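Local coordinates for protein ribulose bisphosphate carboxylase small chain (Galdieria sulphuraria, PDB 4F0H) that forms the small subunit of ribulose-1,5-bisphosphate carboxylase/oxygenase, the carbon-fixing enzyme, and probably helps to hold its large subunits together, at residues N69-A74 / F78-V83; Y37-H42 / K132-R137; D24-I27 / A32-I35; E49-P54 / L65-A70. All blocks are in the same frame, centred on the assembly; numbering follows the deposited sequence.

Contact 1 (N69-A74 / F78-V83); sequences NACRKA and FYIKVV
Arg72 touches Ile80 with its aliphatic part, while its flat guanidinium is turned to the helix. At the edge of that group, in its plane, lies the amide carbon of Asn69. Arg72 NH1 donates to Asn69 OD1 at 2.9 Å, with an N-H...O angle of 157°. The same oxygen also accepts from Lys73 NZ, at 3.1 Å. The two donors reach Asn69 OD1 from opposite faces of the amide. Arg72 has further partners: NH1 forms a salt bridge with Asp16, and NH2 donates to the carbonyl of Val100 in the neighbouring strand.

The contact across the segments is apolar. Ile80 points from strand 79-86 to the helix and ends against it. Its CG1 branch is extended (chi2 179°), which carries CD1 forward to the helix. CD1 lies 3.6 Å from Cys71 SG and 3.7 Å from Arg72 CA. The second branch, Ile80 CG2, is 3.9 Å from Cys71 SG, so the sulfur meets both arms of the isoleucine. Cys71 SG is swung anti to its own backbone nitrogen (chi1 -170°), which brings it to the strand. The side chains of Arg72 and Ile80 cross at about a right angle, and Arg72 CG passes 4.1 Å from Ile80 CD1.

This is helix 61-74 packing on the antiparallel sheet of the small subunit. No hydrogen bond joins the two segments. The chemistry divides: sulfur and methyl groups fill the buried interface, and the polar end of Arg72 links its helix to Asp16 and to strand 93-101.

Contact 2 (Y37-H42 / K132-R137); sequences YTNDIH and KPEDQR
Asn39 and Arg137 are the closest backbone pair, with CA atoms 7.1 Å apart, where the loop after strand 32-38 meets the C-terminal tail. Two small turns shape that loop. Thr38 OG1 accepts from Asp40 N in an ST turn, and Asp40 OD1 accepts from His42 N in an Asx turn. The tail makes a short 3-10 segment at 134-136.

Asn39 points its amide to the tail. With CG between the backbone nitrogen and the carbonyl carbon (chi1 63°), OD1 and the residue's own O both come within reach of Arg137 NH1. NH1 gives each a weak hydrogen bond: 2.8 Å to Asn39 OD1 and 3.3 Å to Asn39 O. The amide and guanidinium planes are 61° apart. Glu134 CG comes within 3.4 Å of Asn39 OD1, close to the plane of the amide, while Arg137 CD lies over its face, 3.6 Å from Asn39 CG.

Arg137 is held in place by its own segment. NE and NH2 grip Lys132 O side-on, and this oxygen lies in the guanidinium plane. Backbone Glu134 N lies over one face, toward the rim. Asp40 is mainly paired elsewhere, in a salt bridge with Arg113 of the second subunit, so the loop also takes part in the subunit interface. A water bridges the two segments: it accepts from Asn39 ND2 at 3.0 Å and donates to Arg137 O, also at 3.0 Å.

Contact 3 (D24-I27 / A32-I35); sequences DYMI and AIGI
Met26 and Ile33 carry this contact, which is wholly apolar. Met26 leaves helix 16-28 pointing to the strand, and Ile33 leaves strand 32-38 pointing back to the helix. Their CA atoms are 7.6 Å apart.

Met26 first runs straight. Its CG is anti to the carbonyl carbon, and chi2 is 180°, so CB, CG and SD extend outward from the helix. The chain then bends at chi3 (61°). The bend brings the terminal methyl CE beside the isoleucine, and CE lies 3.6 Å from Ile33 CG1. The sulfur itself is not the touching atom.

Ile33 answers with its longer branch. CG1 is anti to the carbonyl carbon and chi2 is 161°, so CD1 reaches back to the base of the methionine. CD1 lies 4.1 Å from Met26 CB. The two chains therefore overlap in opposite senses: the end of each lies by a part of the other nearer its backbone. Their long directions cross at a slant. On the next residue of the helix, Ile27 CG1 adds a looser touch, 4.4 Å from Ile33 CD1.

Both main side chains are buried. Ile33 also packs on Val64 of helix 61-74 and on Val82 of strand 79-86. Met26 touches Leu31 in the short connection between helix and strand. Gly34 gives the sheet a backbone bond to Val83. This is a helix laid on an antiparallel sheet, joined to it by a short connection, as in the alpha+beta fold of the RuBisCO small subunit.

Contact 4 (E49-P54 / L65-A70); sequences EMWGLP and LFEINA
Trp51 and Glu67 meet at about a right angle, the indole reaching from segment 49-54 to the helix. The ring and carboxylate planes are 47° apart. Trp51 NE1 donates to Glu67 OE1 at 3.0 Å, with an N-H...O angle of 149°. The oxygen uses its anti lone pair, the one turned away from OE2. It sits at the edge of the indole, somewhat tilted from the ring plane.

Torsions on both sides make this bond possible. Trp51 has CG anti to its backbone nitrogen, which sends the indole across to the helix. Glu67 bends at chi2 (-61°), so its carboxylate folds back to the indole instead of running straight on. The CB of Glu67 points along the contact, and the bend brings the carboxylate nearer to the tryptophan.

The benzo half of the indole does the rest. Trp51 CZ2 lies 3.8 Å from Ala70 C and 4.0 Å from Ala70 CB. Trp51 CH2 is 3.9 Å from Ala70 O. The helix backbone at Ala70 lies obliquely to the ring. Cys71 and Ala74, further along the helix, touch the same indole.

Trp51 N is also tied by a backbone bond to Ile35 of strand 32-38. The tryptophan thus joins the edge of the sheet to helix 61-74, a sheet-to-helix link within the antiparallel sheet and packed helices of the small subunit's alpha+beta fold.

Overall arrangement
From the N terminus, contact 3 closes first, a short loop between helix 16-28 and strand 32-38. The same strand runs on into contact 2, whose partner is the C-terminal tail. The wide loop of contact 2 encloses contacts 4 and 1. Contact 4 joins segment 49-54, which begins on strand 49-50, to helix 61-74, and contact 1 joins the end of that helix to strand 79-86. They share Asn69 and Ala70, and their centres are about 6 Å apart. Contacts 1, 3 and 4 lay two helices on the sheet. Contact 2 lies about 25 Å from contact 3, centre to centre, and brings the tail to the sheet's other end.

Contact 1 (N69-A74 / F78-V83)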
loop_
_atom_site.group_PDB
_atom_site.type_symbol
_atom_site.label_atom_id
_atom_site.label_comp_id
_atom_site.label_asym_id
_atom_site.label_seq_id
_atom_site.Cartn_x
_atom_site.Cartn_y
_atom_site.Cartn_z
ATOM N N ASN B 69 -44.554 25.595 31.676
ATOM C CA ASN B 69 -44.480 26.671 32.637
ATOM C C ASN B 69 -43.796 26.281 33.925
ATOM O O ASN B 69 -43.010 27.060 34.490
ATOM C CB ASN B 69 -45.872 27.314 32.798
ATOM C CG ASN B 69 -46.123 28.326 31.680
ATOM O OD1 ASN B 69 -45.286 29.149 31.452
ATOM N ND2 ASN B 69 -47.198 28.187 30.926
ATOM N N ALA B 70 -44.053 25.052 34.359
ATOM C CA ALA B 70 -43.282 24.471 35.435
ATOM C C ALA B 70 -41.765 24.439 35.056
ATOM O O ALA B 70 -40.880 24.810 35.866
ATOM C CB ALA B 70 -43.821 23.052 35.737
ATOM N N CYS B 71 -41.450 24.038 33.813
ATOM C CA CYS B 71 -40.012 24.026 33.432
ATOM C C CYS B 71 -39.412 25.462 33.449
ATOM O O CYS B 71 -38.312 25.681 33.996
ATOM C CB CYS B 71 -39.789 23.358 32.106
ATOM S SG CYS B 71 -38.032 23.087 31.777
ATOM N N ARG B 72 -40.129 26.418 32.865
ATOM C CA ARG B 72 -39.680 27.822 32.860
ATOM C C ARG B 72 -39.406 28.341 34.261
ATOM O O ARG B 72 -38.427 29.067 34.465
ATOM C CB ARG B 72 -40.738 28.708 32.231
ATOM C CG ARG B 72 -40.724 28.650 30.724
ATOM C CD ARG B 72 -42.081 29.001 30.236
ATOM N NE ARG B 72 -42.067 29.571 28.898
ATOM C CZ ARG B 72 -43.177 29.894 28.221
ATOM N NH1 ARG B 72 -44.375 29.767 28.781
ATOM N NH2 ARG B 72 -43.097 30.385 26.979
ATOM N N LYS B 73 -40.226 27.956 35.247
ATOM C CA LYS B 73 -39.980 28.494 36.573
ATOM C C LYS B 73 -38.743 27.863 37.175
ATOM O O LYS B 73 -37.905 28.565 37.757
ATOM C CB LYS B 73 -41.181 28.409 37.530
ATOM C CG LYS B 73 -42.510 28.698 36.882
ATOM C CD LYS B 73 -42.539 30.000 35.993
ATOM C CE LYS B 73 -43.813 30.035 35.111
ATOM N NZ LYS B 73 -43.625 30.518 33.701
ATOM N N ALA B 74 -38.602 26.553 37.036
ATOM C CA ALA B 74 -37.506 25.881 37.663
ATOM C C ALA B 74 -36.217 26.183 36.934
ATOM O O ALA B 74 -35.181 26.089 37.557
ATOM C CB ALA B 74 -37.723 24.408 37.662
ATOM N N PHE B 78 -32.208 28.840 31.425
ATOM C CA PHE B 78 -31.791 27.788 30.522
ATOM C C PHE B 78 -32.570 28.025 29.257
ATOM O O PHE B 78 -33.673 28.600 29.317
ATOM C CB PHE B 78 -32.273 26.460 31.094
ATOM C CG PHE B 78 -31.411 25.930 32.226
ATOM C CD1 PHE B 78 -31.566 26.441 33.531
ATOM C CD2 PHE B 78 -30.462 24.906 31.986
ATOM C CE1 PHE B 78 -30.774 25.972 34.619
ATOM C CE2 PHE B 78 -29.652 24.410 33.071
ATOM C CZ PHE B 78 -29.822 24.966 34.397
ATOM N N TYR B 79 -32.055 27.557 28.119
ATOM C CA TYR B 79 -32.896 27.339 26.902
ATOM C C TYR B 79 -33.762 26.162 27.179
ATOM O O TYR B 79 -33.286 25.184 27.834
ATOM C CB TYR B 79 -32.013 26.954 25.696
ATOM C CG TYR B 79 -31.263 28.135 25.177
ATOM C CD1 TYR B 79 -31.793 28.954 24.208
ATOM C CD2 TYR B 79 -30.027 28.465 25.711
ATOM C CE1 TYR B 79 -31.109 30.089 23.834
ATOM C CE2 TYR B 79 -29.334 29.581 25.302
ATOM C CZ TYR B 79 -29.900 30.407 24.372
ATOM O OH TYR B 79 -29.151 31.524 23.921
ATOM N N ILE B 80 -34.992 26.210 26.662
ATOM C CA ILE B 80 -36.009 25.133 26.833
ATOM C C ILE B 80 -36.686 25.035 25.503
ATOM O O ILE B 80 -37.097 26.082 24.895
ATOM C CB ILE B 80 -37.082 25.525 27.937
ATOM C CG1 ILE B 80 -36.383 25.962 29.261
ATOM C CG2 ILE B 80 -38.148 24.447 28.109
ATOM C CD1 ILE B 80 -37.379 26.383 30.415
ATOM N N LYS B 81 -36.852 23.792 25.039
ATOM C CA LYS B 81 -37.514 23.539 23.800
ATOM C C LYS B 81 -38.579 22.488 23.895
ATOM O O LYS B 81 -38.571 21.629 24.790
ATOM C CB LYS B 81 -36.529 23.124 22.701
ATOM C CG LYS B 81 -35.668 21.900 23.075
ATOM C CD LYS B 81 -34.740 21.536 21.930
ATOM C CE LYS B 81 -34.190 20.109 22.027
ATOM N NZ LYS B 81 -32.930 20.076 21.233
ATOM N N VAL B 82 -39.485 22.530 22.927
ATOM C CA VAL B 82 -40.512 21.508 22.892
ATOM C C VAL B 82 -40.262 20.687 21.685
ATOM O O VAL B 82 -39.917 21.256 20.632
ATOM C CB VAL B 82 -41.942 22.130 22.852
ATOM C CG1 VAL B 82 -42.967 21.015 22.760
ATOM C CG2 VAL B 82 -42.178 22.916 24.138
ATOM N N VAL B 83 -40.413 19.373 21.795
ATOM C CA VAL B 83 -39.981 18.519 20.698
ATOM C C VAL B 83 -41.114 17.566 20.382
ATOM O O VAL B 83 -41.722 17.058 21.287
ATOM C CB VAL B 83 -38.718 17.696 21.109
ATOM C CG1 VAL B 83 -38.264 16.843 19.976
ATOM C CG2 VAL B 83 -37.566 18.601 21.393
#

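Contact 2 (Y37-H42 / K132-R137)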
loop_
_atom_site.group_PDB
_atom_site.type_symbol
_atom_site.label_atom_id
_atom_site.label_comp_id
_atom_site.label_asym_id
_atom_site.label_seq_id
_atom_site.Cartn_x
_atom_site.Cartn_y
_atom_site.Cartn_z
ATOM N N TYR B 37 -34.273 20.858 28.153
ATOM C CA TYR B 37 -33.654 22.112 28.517
ATOM C C TYR B 37 -32.127 22.025 28.553
ATOM O O TYR B 37 -31.567 20.987 28.764
ATOM C CB TYR B 37 -34.209 22.623 29.856
ATOM C CG TYR B 37 -33.899 21.740 31.032
ATOM C CD1 TYR B 37 -34.703 20.715 31.371
ATOM C CD2 TYR B 37 -32.780 22.000 31.819
ATOM C CE1 TYR B 37 -34.378 19.867 32.395
ATOM C CE2 TYR B 37 -32.469 21.234 32.883
ATOM C CZ TYR B 37 -33.310 20.177 33.186
ATOM O OH TYR B 37 -33.031 19.405 34.256
ATOM N N THR B 38 -31.434 23.127 28.329
ATOM C CA THR B 38 -29.983 22.992 28.365
ATOM C C THR B 38 -29.366 24.336 28.604
ATOM O O THR B 38 -29.967 25.354 28.256
ATOM C CB THR B 38 -29.418 22.454 27.038
ATOM O OG1 THR B 38 -28.082 22.023 27.307
ATOM C CG2 THR B 38 -29.312 23.566 25.989
ATOM N N ASN B 39 -28.154 24.367 29.156
ATOM C CA ASN B 39 -27.377 25.609 29.189
ATOM C C ASN B 39 -25.964 25.396 28.540
ATOM O O ASN B 39 -25.067 26.157 28.771
ATOM C CB ASN B 39 -27.282 26.269 30.621
ATOM C CG ASN B 39 -26.560 25.392 31.671
ATOM O OD1 ASN B 39 -25.902 24.428 31.352
ATOM N ND2 ASN B 39 -26.789 25.702 32.978
ATOM N N ASP B 40 -25.788 24.347 27.729
ATOM C CA ASP B 40 -24.658 24.334 26.772
ATOM C C ASP B 40 -25.311 24.433 25.386
ATOM O O ASP B 40 -25.832 23.439 24.864
ATOM C CB ASP B 40 -23.839 23.071 26.930
ATOM C CG ASP B 40 -22.845 22.870 25.799
ATOM O OD1 ASP B 40 -22.669 23.775 24.978
ATOM O OD2 ASP B 40 -22.210 21.814 25.746
ATOM N N ILE B 41 -25.415 25.647 24.856
ATOM C CA ILE B 41 -26.175 25.836 23.575
ATOM C C ILE B 41 -25.382 25.407 22.254
ATOM O O ILE B 41 -25.736 25.766 21.116
ATOM C CB ILE B 41 -26.842 27.238 23.542
ATOM C CG1 ILE B 41 -27.950 27.279 22.473
ATOM C CG2 ILE B 41 -25.791 28.332 23.364
ATOM C CD1 ILE B 41 -29.170 26.499 22.769
ATOM N N HIS B 42 -24.292 24.652 22.418
ATOM C CA HIS B 42 -23.541 24.176 21.241
ATOM C C HIS B 42 -24.520 23.446 20.303
ATOM O O HIS B 42 -25.367 22.632 20.746
ATOM C CB HIS B 42 -22.450 23.207 21.695
ATOM C CG HIS B 42 -21.412 22.922 20.647
ATOM N ND1 HIS B 42 -21.642 22.079 19.561
ATOM C CD2 HIS B 42 -20.145 23.389 20.505
ATOM C CE1 HIS B 42 -20.541 22.028 18.811
ATOM N NE2 HIS B 42 -19.617 22.805 19.372
ATOM N N LYS B 132 -17.958 28.490 32.179
ATOM C CA LYS B 132 -18.380 28.524 33.625
ATOM C C LYS B 132 -19.013 27.212 34.007
ATOM O O LYS B 132 -19.546 26.564 33.129
ATOM C CB LYS B 132 -19.432 29.571 33.844
ATOM C CG LYS B 132 -19.018 30.966 33.384
ATOM C CD LYS B 132 -20.157 31.889 33.721
ATOM C CE LYS B 132 -19.956 33.300 33.217
ATOM N NZ LYS B 132 -21.360 33.728 32.972
ATOM N N PRO B 133 -18.970 26.801 35.309
ATOM C CA PRO B 133 -19.729 25.602 35.733
ATOM C C PRO B 133 -21.247 25.774 35.467
ATOM O O PRO B 133 -21.771 26.894 35.504
ATOM C CB PRO B 133 -19.456 25.545 37.242
ATOM C CG PRO B 133 -18.053 26.192 37.323
ATOM C CD PRO B 133 -18.190 27.355 36.426
ATOM N N GLU B 134 -21.940 24.680 35.192
ATOM C CA GLU B 134 -23.410 24.685 34.985
ATOM C C GLU B 134 -24.195 25.576 35.924
ATOM O O GLU B 134 -25.144 26.275 35.511
ATOM C CB GLU B 134 -23.937 23.247 35.110
ATOM C CG GLU B 134 -24.307 22.727 33.775
ATOM C CD GLU B 134 -24.634 21.239 33.757
ATOM O OE1 GLU B 134 -25.589 20.809 34.436
ATOM O OE2 GLU B 134 -23.945 20.506 33.022
ATOM N N ASP B 135 -23.861 25.536 37.211
ATOM C CA ASP B 135 -24.727 26.174 38.168
ATOM C C ASP B 135 -24.431 27.648 38.151
ATOM O O ASP B 135 -25.114 28.403 38.818
ATOM C CB ASP B 135 -24.506 25.609 39.582
ATOM C CG ASP B 135 -23.126 25.974 40.117
ATOM O OD1 ASP B 135 -22.112 25.737 39.416
ATOM O OD2 ASP B 135 -23.062 26.563 41.214
ATOM N N GLN B 136 -23.425 28.084 37.386
ATOM C CA GLN B 136 -23.184 29.524 37.235
ATOM C C GLN B 136 -23.459 30.154 35.885
ATOM O O GLN B 136 -23.089 31.316 35.671
ATOM C CB GLN B 136 -21.767 29.869 37.585
ATOM C CG GLN B 136 -21.505 29.910 39.049
ATOM C CD GLN B 136 -20.065 29.526 39.364
ATOM O OE1 GLN B 136 -19.804 28.520 40.060
ATOM N NE2 GLN B 136 -19.112 30.289 38.810
ATOM N N ARG B 137 -24.064 29.450 34.943
ATOM C CA ARG B 137 -24.249 30.120 33.643
ATOM C C ARG B 137 -25.466 31.007 33.626
ATOM O O ARG B 137 -26.426 30.738 34.367
ATOM C CB ARG B 137 -24.305 29.090 32.496
ATOM C CG ARG B 137 -23.173 28.142 32.623
ATOM C CD ARG B 137 -23.292 26.965 31.666
ATOM N NE ARG B 137 -22.124 26.109 31.805
ATOM C CZ ARG B 137 -22.077 24.867 31.341
ATOM N NH1 ARG B 137 -23.167 24.324 30.768
ATOM N NH2 ARG B 137 -20.968 24.139 31.531
HETATM O O HOH W 1 -27.965 28.391 33.368
#

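Contact 3 (D24-I27 / A32-I35)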
loop_
_atom_site.group_PDB
_atom_site.type_symbol
_atom_site.label_atom_id
_atom_site.label_comp_id
_atom_site.label_asym_id
_atom_site.label_seq_id
_atom_site.Cartn_x
_atom_site.Cartn_y
_atom_site.Cartn_z
ATOM N N ASP B 24 -51.648 21.941 19.734
ATOM C CA ASP B 24 -52.757 21.452 18.908
ATOM C C ASP B 24 -52.260 20.738 17.620
ATOM O O ASP B 24 -52.694 19.646 17.269
ATOM C CB ASP B 24 -53.669 22.624 18.556
ATOM C CG ASP B 24 -54.588 23.037 19.729
ATOM O OD1 ASP B 24 -54.978 24.214 19.815
ATOM O OD2 ASP B 24 -54.929 22.181 20.581
ATOM N N TYR B 25 -51.316 21.348 16.914
ATOM C CA TYR B 25 -50.869 20.748 15.687
ATOM C C TYR B 25 -50.204 19.377 16.011
ATOM O O TYR B 25 -50.503 18.328 15.402
ATOM C CB TYR B 25 -49.904 21.736 14.965
ATOM C CG TYR B 25 -49.023 21.063 13.921
ATOM C CD1 TYR B 25 -49.476 20.825 12.624
ATOM C CD2 TYR B 25 -47.697 20.682 14.263
ATOM C CE1 TYR B 25 -48.645 20.170 11.675
ATOM C CE2 TYR B 25 -46.857 20.035 13.344
ATOM C CZ TYR B 25 -47.341 19.773 12.059
ATOM O OH TYR B 25 -46.467 19.130 11.190
ATOM N N MET B 26 -49.284 19.401 16.970
ATOM C CA MET B 26 -48.611 18.170 17.393
ATOM C C MET B 26 -49.598 17.052 17.724
ATOM O O MET B 26 -49.390 15.889 17.372
ATOM C CB MET B 26 -47.661 18.442 18.574
ATOM C CG MET B 26 -46.717 19.595 18.200
ATOM S SD MET B 26 -45.574 19.988 19.516
ATOM C CE MET B 26 -44.733 18.462 19.651
ATOM N N ILE B 27 -50.670 17.425 18.411
ATOM C CA ILE B 27 -51.668 16.476 18.853
ATOM C C ILE B 27 -52.389 15.930 17.651
ATOM O O ILE B 27 -52.650 14.742 17.568
ATOM C CB ILE B 27 -52.652 17.114 19.826
ATOM C CG1 ILE B 27 -51.985 17.476 21.174
ATOM C CG2 ILE B 27 -53.855 16.184 20.127
ATOM C CD1 ILE B 27 -52.994 18.103 22.128
ATOM N N ALA B 32 -45.639 12.122 20.182
ATOM C CA ALA B 32 -45.210 12.202 21.585
ATOM C C ALA B 32 -44.584 13.599 21.821
ATOM O O ALA B 32 -43.933 14.169 20.926
ATOM C CB ALA B 32 -44.158 11.096 21.863
ATOM N N ILE B 33 -44.806 14.220 22.980
ATOM C CA ILE B 33 -44.328 15.584 23.171
ATOM C C ILE B 33 -43.337 15.644 24.317
ATOM O O ILE B 33 -43.684 15.227 25.429
ATOM C CB ILE B 33 -45.534 16.537 23.413
ATOM C CG1 ILE B 33 -46.441 16.532 22.199
ATOM C CG2 ILE B 33 -45.085 17.938 23.909
ATOM C CD1 ILE B 33 -47.790 17.020 22.463
ATOM N N GLY B 34 -42.110 16.128 24.034
ATOM C CA GLY B 34 -41.057 16.204 25.018
ATOM C C GLY B 34 -40.631 17.644 25.306
ATOM O O GLY B 34 -40.611 18.497 24.395
ATOM N N ILE B 35 -40.307 17.922 26.556
ATOM C CA ILE B 35 -39.846 19.235 26.952
ATOM C C ILE B 35 -38.380 19.015 27.407
ATOM O O ILE B 35 -38.107 18.160 28.273
ATOM C CB ILE B 35 -40.664 19.761 28.141
ATOM C CG1 ILE B 35 -42.046 20.190 27.709
ATOM C CG2 ILE B 35 -39.974 21.026 28.791
ATOM C CD1 ILE B 35 -43.020 20.263 28.897
#

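Contact 4 (E49-P54 / L65-A70)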
loop_
_atom_site.group_PDB
_atom_site.type_symbol
_atom_site.label_atom_id
_atom_site.label_comp_id
_atom_site.label_asym_id
_atom_site.label_seq_id
_atom_site.Cartn_x
_atom_site.Cartn_y
_atom_site.Cartn_z
ATOM N N GLU B 49 -31.141 18.194 28.450
ATOM C CA GLU B 49 -31.710 17.508 29.606
ATOM C C GLU B 49 -33.222 17.350 29.430
ATOM O O GLU B 49 -33.887 18.214 28.851
ATOM C CB GLU B 49 -31.439 18.304 30.890
ATOM C CG GLU B 49 -29.954 18.477 31.199
ATOM C CD GLU B 49 -29.161 17.144 31.155
ATOM O OE1 GLU B 49 -29.514 16.161 31.830
ATOM O OE2 GLU B 49 -28.136 17.106 30.479
ATOM N N MET B 50 -33.761 16.268 29.950
ATOM C CA MET B 50 -35.184 15.946 29.815
ATOM C C MET B 50 -35.941 16.533 30.997
ATOM O O MET B 50 -35.515 16.342 32.134
ATOM C CB MET B 50 -35.338 14.441 29.915
ATOM C CG MET B 50 -34.900 13.670 28.716
ATOM S SD MET B 50 -35.488 11.930 28.713
ATOM C CE MET B 50 -37.040 12.085 27.859
ATOM N N TRP B 51 -37.047 17.241 30.766
ATOM C CA TRP B 51 -37.915 17.676 31.863
ATOM C C TRP B 51 -39.009 16.613 32.011
ATOM O O TRP B 51 -39.987 16.591 31.260
ATOM C CB TRP B 51 -38.482 19.054 31.625
ATOM C CG TRP B 51 -39.455 19.533 32.646
ATOM C CD1 TRP B 51 -40.835 19.465 32.580
ATOM C CD2 TRP B 51 -39.141 20.120 33.916
ATOM N NE1 TRP B 51 -41.387 19.991 33.745
ATOM C CE2 TRP B 51 -40.362 20.397 34.572
ATOM C CE3 TRP B 51 -37.945 20.452 34.553
ATOM C CZ2 TRP B 51 -40.409 20.987 35.856
ATOM C CZ3 TRP B 51 -37.989 21.017 35.820
ATOM C CH2 TRP B 51 -39.212 21.314 36.442
ATOM N N GLY B 52 -38.821 15.681 32.952
ATOM C CA GLY B 52 -39.719 14.486 32.966
ATOM C C GLY B 52 -39.732 13.677 31.655
ATOM O O GLY B 52 -38.817 13.795 30.821
ATOM N N LEU B 53 -40.750 12.844 31.468
ATOM C CA LEU B 53 -40.815 11.910 30.341
ATOM C C LEU B 53 -41.654 12.559 29.239
ATOM O O LEU B 53 -42.463 13.427 29.533
ATOM C CB LEU B 53 -41.459 10.586 30.828
ATOM C CG LEU B 53 -40.575 9.792 31.821
ATOM C CD1 LEU B 53 -41.309 8.784 32.650
ATOM C CD2 LEU B 53 -39.475 9.066 31.017
ATOM N N PRO B 54 -41.465 12.163 27.955
ATOM C CA PRO B 54 -42.392 12.719 26.943
ATOM C C PRO B 54 -43.887 12.429 27.301
ATOM O O PRO B 54 -44.148 11.549 28.079
ATOM C CB PRO B 54 -41.971 11.975 25.659
ATOM C CG PRO B 54 -40.580 11.466 25.979
ATOM C CD PRO B 54 -40.640 11.081 27.390
ATOM N N LEU B 65 -48.866 22.681 28.450
ATOM C CA LEU B 65 -48.546 24.040 28.840
ATOM C C LEU B 65 -48.192 24.151 30.304
ATOM O O LEU B 65 -47.377 24.986 30.692
ATOM C CB LEU B 65 -49.686 24.996 28.507
ATOM C CG LEU B 65 -49.825 25.320 27.026
ATOM C CD1 LEU B 65 -51.192 25.940 26.750
ATOM C CD2 LEU B 65 -48.760 26.285 26.636
ATOM N N PHE B 66 -48.740 23.274 31.119
ATOM C CA PHE B 66 -48.464 23.360 32.516
ATOM C C PHE B 66 -47.050 22.965 32.805
ATOM O O PHE B 66 -46.363 23.633 33.600
ATOM C CB PHE B 66 -49.388 22.465 33.333
ATOM C CG PHE B 66 -49.020 22.433 34.781
ATOM C CD1 PHE B 66 -49.362 23.476 35.605
ATOM C CD2 PHE B 66 -48.320 21.344 35.319
ATOM C CE1 PHE B 66 -49.019 23.467 36.942
ATOM C CE2 PHE B 66 -47.958 21.309 36.671
ATOM C CZ PHE B 66 -48.303 22.383 37.489
ATOM N N GLU B 67 -46.617 21.844 32.217
ATOM C CA GLU B 67 -45.222 21.446 32.310
ATOM C C GLU B 67 -44.272 22.442 31.712
ATOM O O GLU B 67 -43.190 22.625 32.227
ATOM C CB GLU B 67 -44.993 20.145 31.627
ATOM C CG GLU B 67 -45.723 19.040 32.216
ATOM C CD GLU B 67 -45.345 18.757 33.670
ATOM O OE1 GLU B 67 -44.230 19.122 34.179
ATOM O OE2 GLU B 67 -46.212 18.151 34.326
ATOM N N ILE B 68 -44.631 23.056 30.594
ATOM C CA ILE B 68 -43.749 24.072 29.991
ATOM C C ILE B 68 -43.497 25.208 30.999
ATOM O O ILE B 68 -42.371 25.698 31.195
ATOM C CB ILE B 68 -44.393 24.691 28.728
ATOM C CG1 ILE B 68 -44.539 23.636 27.613
ATOM C CG2 ILE B 68 -43.592 25.915 28.248
ATOM C CD1 ILE B 68 -45.069 24.251 26.311
ATOM N N ASN B 69 -44.554 25.595 31.676
ATOM C CA ASN B 69 -44.480 26.671 32.637
ATOM C C ASN B 69 -43.796 26.281 33.925
ATOM O O ASN B 69 -43.010 27.060 34.490
ATOM C CB ASN B 69 -45.872 27.314 32.798
ATOM C CG ASN B 69 -46.123 28.326 31.680
ATOM O OD1 ASN B 69 -45.286 29.149 31.452
ATOM N ND2 ASN B 69 -47.198 28.187 30.926
ATOM N N ALA B 70 -44.053 25.052 34.359
ATOM C CA ALA B 70 -43.282 24.471 35.435
ATOM C C ALA B 70 -41.765 24.439 35.056
ATOM O O ALA B 70 -40.880 24.810 35.866
ATOM C CB ALA B 70 -43.821 23.052 35.737
#